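Local atomic coordinates of possible periplasmic protein (PDB entry 3RGC), a protein that is a SurA-like periplasmic chaperone of Campylobacter jejuni that probably also has peptidyl-prolyl cis-trans isomerase activity. Residues 102-113 and 229-238. Residues are numbered along the deposited sequence; the frame is centred on the assembly and turned at random.
Sequences LYEKIASMAKTD and QRQNFIQDYF
Ile106, Phe233 and Gln229 bury the most surface where the C-terminal part of helix 86-107 and the chain after it pass over helix 218-244, the short axes crossing at 98°, 9.8 Å apart at closest approach. Ile106 is a knob in a hole formed by Phe233, Ile234, Tyr237 and Phe238. Ile106 CG2 lies over one face of the Tyr237 ring, offset toward the rim, whereas Ile106 CD1 comes within 3.4 Å of Phe238 CE2. Tyr103 meets Phe238 rim to rim. With CG opposite the backbone N (chi1 179°), the Phe233 ring packs against the type I turn from Ala107 to Ala110: Ala110 CB sits over one face, 3.4 Å from the Phe233 ring centroid, in a CH-pi contact.

The extended Gln229 side chain imitates a strand partner. Gln229 OE1 accepts a hydrogen bond from Asp113 N (2.8 Å) on a lone pair, while Gln229 NE2 donates almost straight (176°) to Asp113 O at 3.0 Å. The Asp113 carboxylate instead bonds to Ser115 and Tyr225, and Tyr237 OH to Gln44 of helix 30-48. Apolar packing thus seats the last turns of the helix on helix 218-244, and the paired amide bonds fix the course of the chain leaving it.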
# COMPACT_ATOMS: atom_id res chain seq x y z
N LEU B 102 5.59 15.71 -26.51
CA LEU B 102 4.85 16.90 -26.95
C LEU B 102 4.05 17.51 -25.81
O LEU B 102 4.14 18.71 -25.54
CB LEU B 102 3.92 16.56 -28.13
CG LEU B 102 2.89 17.65 -28.47
CD1 LEU B 102 3.61 18.93 -28.87
CD2 LEU B 102 1.88 17.23 -29.56
N TYR B 103 3.28 16.67 -25.13
CA TYR B 103 2.48 17.15 -24.00
C TYR B 103 3.32 17.55 -22.77
O TYR B 103 2.91 18.41 -22.00
CB TYR B 103 1.39 16.13 -23.64
CG TYR B 103 0.39 15.99 -24.75
CD1 TYR B 103 -0.43 17.04 -25.10
CD2 TYR B 103 0.28 14.82 -25.47
CE1 TYR B 103 -1.33 16.93 -26.13
CE2 TYR B 103 -0.62 14.69 -26.51
CZ TYR B 103 -1.43 15.75 -26.83
OH TYR B 103 -2.35 15.65 -27.85
N GLU B 104 4.48 16.93 -22.58
CA GLU B 104 5.40 17.39 -21.53
C GLU B 104 5.88 18.79 -21.85
O GLU B 104 5.86 19.66 -21.00
CB GLU B 104 6.65 16.51 -21.46
CG GLU B 104 6.47 15.06 -21.10
CD GLU B 104 7.76 14.27 -21.35
OE1 GLU B 104 8.85 14.89 -21.40
OE2 GLU B 104 7.68 13.03 -21.50
N LYS B 105 6.37 18.98 -23.07
CA LYS B 105 6.84 20.28 -23.54
C LYS B 105 5.76 21.34 -23.34
O LYS B 105 5.98 22.38 -22.73
CB LYS B 105 7.23 20.18 -25.02
CG LYS B 105 7.81 21.45 -25.62
CD LYS B 105 9.11 21.84 -24.94
CE LYS B 105 9.82 22.97 -25.67
NZ LYS B 105 11.02 23.48 -24.92
N ILE B 106 4.57 21.06 -23.86
CA ILE B 106 3.47 21.99 -23.72
C ILE B 106 3.23 22.32 -22.25
O ILE B 106 3.13 23.49 -21.90
CB ILE B 106 2.18 21.46 -24.37
CG1 ILE B 106 2.30 21.51 -25.89
CG2 ILE B 106 0.96 22.26 -23.92
CD1 ILE B 106 1.04 21.08 -26.59
N ALA B 107 3.13 21.31 -21.40
CA ALA B 107 2.89 21.60 -19.98
C ALA B 107 4.03 22.38 -19.32
O ALA B 107 3.82 23.06 -18.32
CB ALA B 107 2.62 20.33 -19.23
N SER B 108 5.25 22.29 -19.86
CA SER B 108 6.38 23.00 -19.26
C SER B 108 6.22 24.50 -19.47
O SER B 108 6.98 25.30 -18.93
CB SER B 108 7.71 22.51 -19.82
OG SER B 108 8.03 23.12 -21.06
N MET B 109 5.23 24.88 -20.27
CA MET B 109 5.03 26.27 -20.63
C MET B 109 4.17 26.98 -19.60
O MET B 109 4.14 28.20 -19.57
CB MET B 109 4.38 26.38 -22.01
CG MET B 109 5.34 26.26 -23.18
SD MET B 109 4.54 26.34 -24.80
CE MET B 109 5.69 25.39 -25.72
N ALA B 110 3.48 26.21 -18.76
CA ALA B 110 2.45 26.73 -17.87
C ALA B 110 3.00 27.25 -16.55
O ALA B 110 4.10 26.90 -16.15
CB ALA B 110 1.41 25.64 -17.58
N LYS B 111 2.23 28.11 -15.89
CA LYS B 111 2.56 28.60 -14.56
C LYS B 111 1.64 27.91 -13.57
O LYS B 111 0.44 28.14 -13.58
CB LYS B 111 2.37 30.12 -14.49
CG LYS B 111 3.07 30.85 -15.63
CD LYS B 111 3.42 32.29 -15.28
CE LYS B 111 4.22 32.93 -16.41
NZ LYS B 111 5.40 32.11 -16.79
N THR B 112 2.20 27.04 -12.74
CA THR B 112 1.41 26.22 -11.85
C THR B 112 1.36 26.85 -10.46
O THR B 112 2.38 27.29 -9.94
CB THR B 112 2.03 24.80 -11.72
OG1 THR B 112 2.37 24.30 -13.01
CG2 THR B 112 1.07 23.82 -11.06
N ASP B 113 0.16 26.91 -9.89
CA ASP B 113 -0.05 27.38 -8.52
C ASP B 113 0.11 26.21 -7.54
O ASP B 113 -0.61 25.22 -7.61
CB ASP B 113 -1.44 28.02 -8.40
CG ASP B 113 -1.77 28.46 -6.98
OD1 ASP B 113 -0.82 28.62 -6.18
OD2 ASP B 113 -2.97 28.64 -6.66
N GLN B 229 -4.68 21.67 -13.23
CA GLN B 229 -4.07 22.84 -13.87
C GLN B 229 -3.33 22.42 -15.14
O GLN B 229 -3.32 23.17 -16.13
CB GLN B 229 -3.13 23.58 -12.91
CG GLN B 229 -3.82 24.24 -11.69
CD GLN B 229 -2.80 24.81 -10.72
OE1 GLN B 229 -2.11 25.78 -11.01
NE2 GLN B 229 -2.66 24.17 -9.57
N ARG B 230 -2.72 21.24 -15.12
CA ARG B 230 -1.96 20.76 -16.29
C ARG B 230 -2.90 20.45 -17.44
O ARG B 230 -2.70 20.91 -18.57
CB ARG B 230 -1.16 19.51 -15.96
CG ARG B 230 -0.17 19.11 -17.05
CD ARG B 230 0.45 17.73 -16.81
NE ARG B 230 1.48 17.37 -17.79
CZ ARG B 230 1.27 16.65 -18.89
NH1 ARG B 230 0.05 16.19 -19.17
NH2 ARG B 230 2.27 16.37 -19.72
N GLN B 231 -3.93 19.66 -17.14
CA GLN B 231 -4.95 19.26 -18.10
C GLN B 231 -5.64 20.44 -18.77
O GLN B 231 -5.83 20.44 -19.99
CB GLN B 231 -5.98 18.38 -17.39
CG GLN B 231 -7.30 18.23 -18.13
CD GLN B 231 -8.36 17.54 -17.26
OE1 GLN B 231 -8.05 16.63 -16.48
NE2 GLN B 231 -9.61 17.99 -17.38
N ASN B 232 -5.99 21.46 -17.98
CA ASN B 232 -6.66 22.65 -18.50
C ASN B 232 -5.77 23.48 -19.40
O ASN B 232 -6.21 23.98 -20.44
CB ASN B 232 -7.15 23.55 -17.35
CG ASN B 232 -8.27 22.91 -16.56
OD1 ASN B 232 -8.83 21.89 -16.97
ND2 ASN B 232 -8.61 23.50 -15.42
N PHE B 233 -4.53 23.66 -18.98
CA PHE B 233 -3.58 24.42 -19.77
C PHE B 233 -3.32 23.75 -21.12
O PHE B 233 -3.21 24.41 -22.16
CB PHE B 233 -2.26 24.57 -19.01
CG PHE B 233 -1.22 25.32 -19.78
CD1 PHE B 233 -1.12 26.71 -19.66
CD2 PHE B 233 -0.36 24.66 -20.62
CE1 PHE B 233 -0.16 27.40 -20.38
CE2 PHE B 233 0.61 25.36 -21.35
CZ PHE B 233 0.71 26.72 -21.23
N ILE B 234 -3.19 22.44 -21.10
CA ILE B 234 -3.01 21.67 -22.32
C ILE B 234 -4.24 21.84 -23.22
O ILE B 234 -4.11 22.18 -24.40
CB ILE B 234 -2.77 20.19 -22.00
CG1 ILE B 234 -1.36 19.99 -21.45
CG2 ILE B 234 -2.99 19.34 -23.24
CD1 ILE B 234 -1.06 18.53 -21.09
N GLN B 235 -5.42 21.60 -22.67
CA GLN B 235 -6.67 21.82 -23.40
C GLN B 235 -6.76 23.23 -23.95
O GLN B 235 -7.00 23.43 -25.14
CB GLN B 235 -7.88 21.53 -22.51
CG GLN B 235 -8.27 20.07 -22.45
CD GLN B 235 -9.06 19.62 -23.66
OE1 GLN B 235 -9.47 20.43 -24.49
NE2 GLN B 235 -9.28 18.31 -23.77
N ASP B 236 -6.57 24.21 -23.08
CA ASP B 236 -6.62 25.61 -23.50
C ASP B 236 -5.63 25.88 -24.63
O ASP B 236 -5.92 26.64 -25.56
CB ASP B 236 -6.33 26.51 -22.30
CG ASP B 236 -6.22 27.98 -22.68
OD1 ASP B 236 -7.27 28.64 -22.83
OD2 ASP B 236 -5.08 28.46 -22.83
N TYR B 237 -4.45 25.28 -24.54
CA TYR B 237 -3.42 25.48 -25.54
C TYR B 237 -3.91 25.01 -26.90
O TYR B 237 -3.70 25.68 -27.92
CB TYR B 237 -2.14 24.72 -25.13
CG TYR B 237 -0.99 24.92 -26.09
CD1 TYR B 237 -0.02 25.88 -25.85
CD2 TYR B 237 -0.87 24.14 -27.23
CE1 TYR B 237 1.04 26.05 -26.74
CE2 TYR B 237 0.17 24.30 -28.11
CZ TYR B 237 1.12 25.26 -27.86
OH TYR B 237 2.16 25.41 -28.74
N PHE B 238 -4.58 23.85 -26.92
CA PHE B 238 -5.16 23.34 -28.16
C PHE B 238 -6.46 24.02 -28.62
O PHE B 238 -6.70 24.12 -29.82
CB PHE B 238 -5.27 21.81 -28.16
CG PHE B 238 -3.94 21.13 -28.33
CD1 PHE B 238 -3.30 21.15 -29.55
CD2 PHE B 238 -3.31 20.54 -27.25
CE1 PHE B 238 -2.06 20.55 -29.71
CE2 PHE B 238 -2.07 19.94 -27.41
CZ PHE B 238 -1.45 19.95 -28.63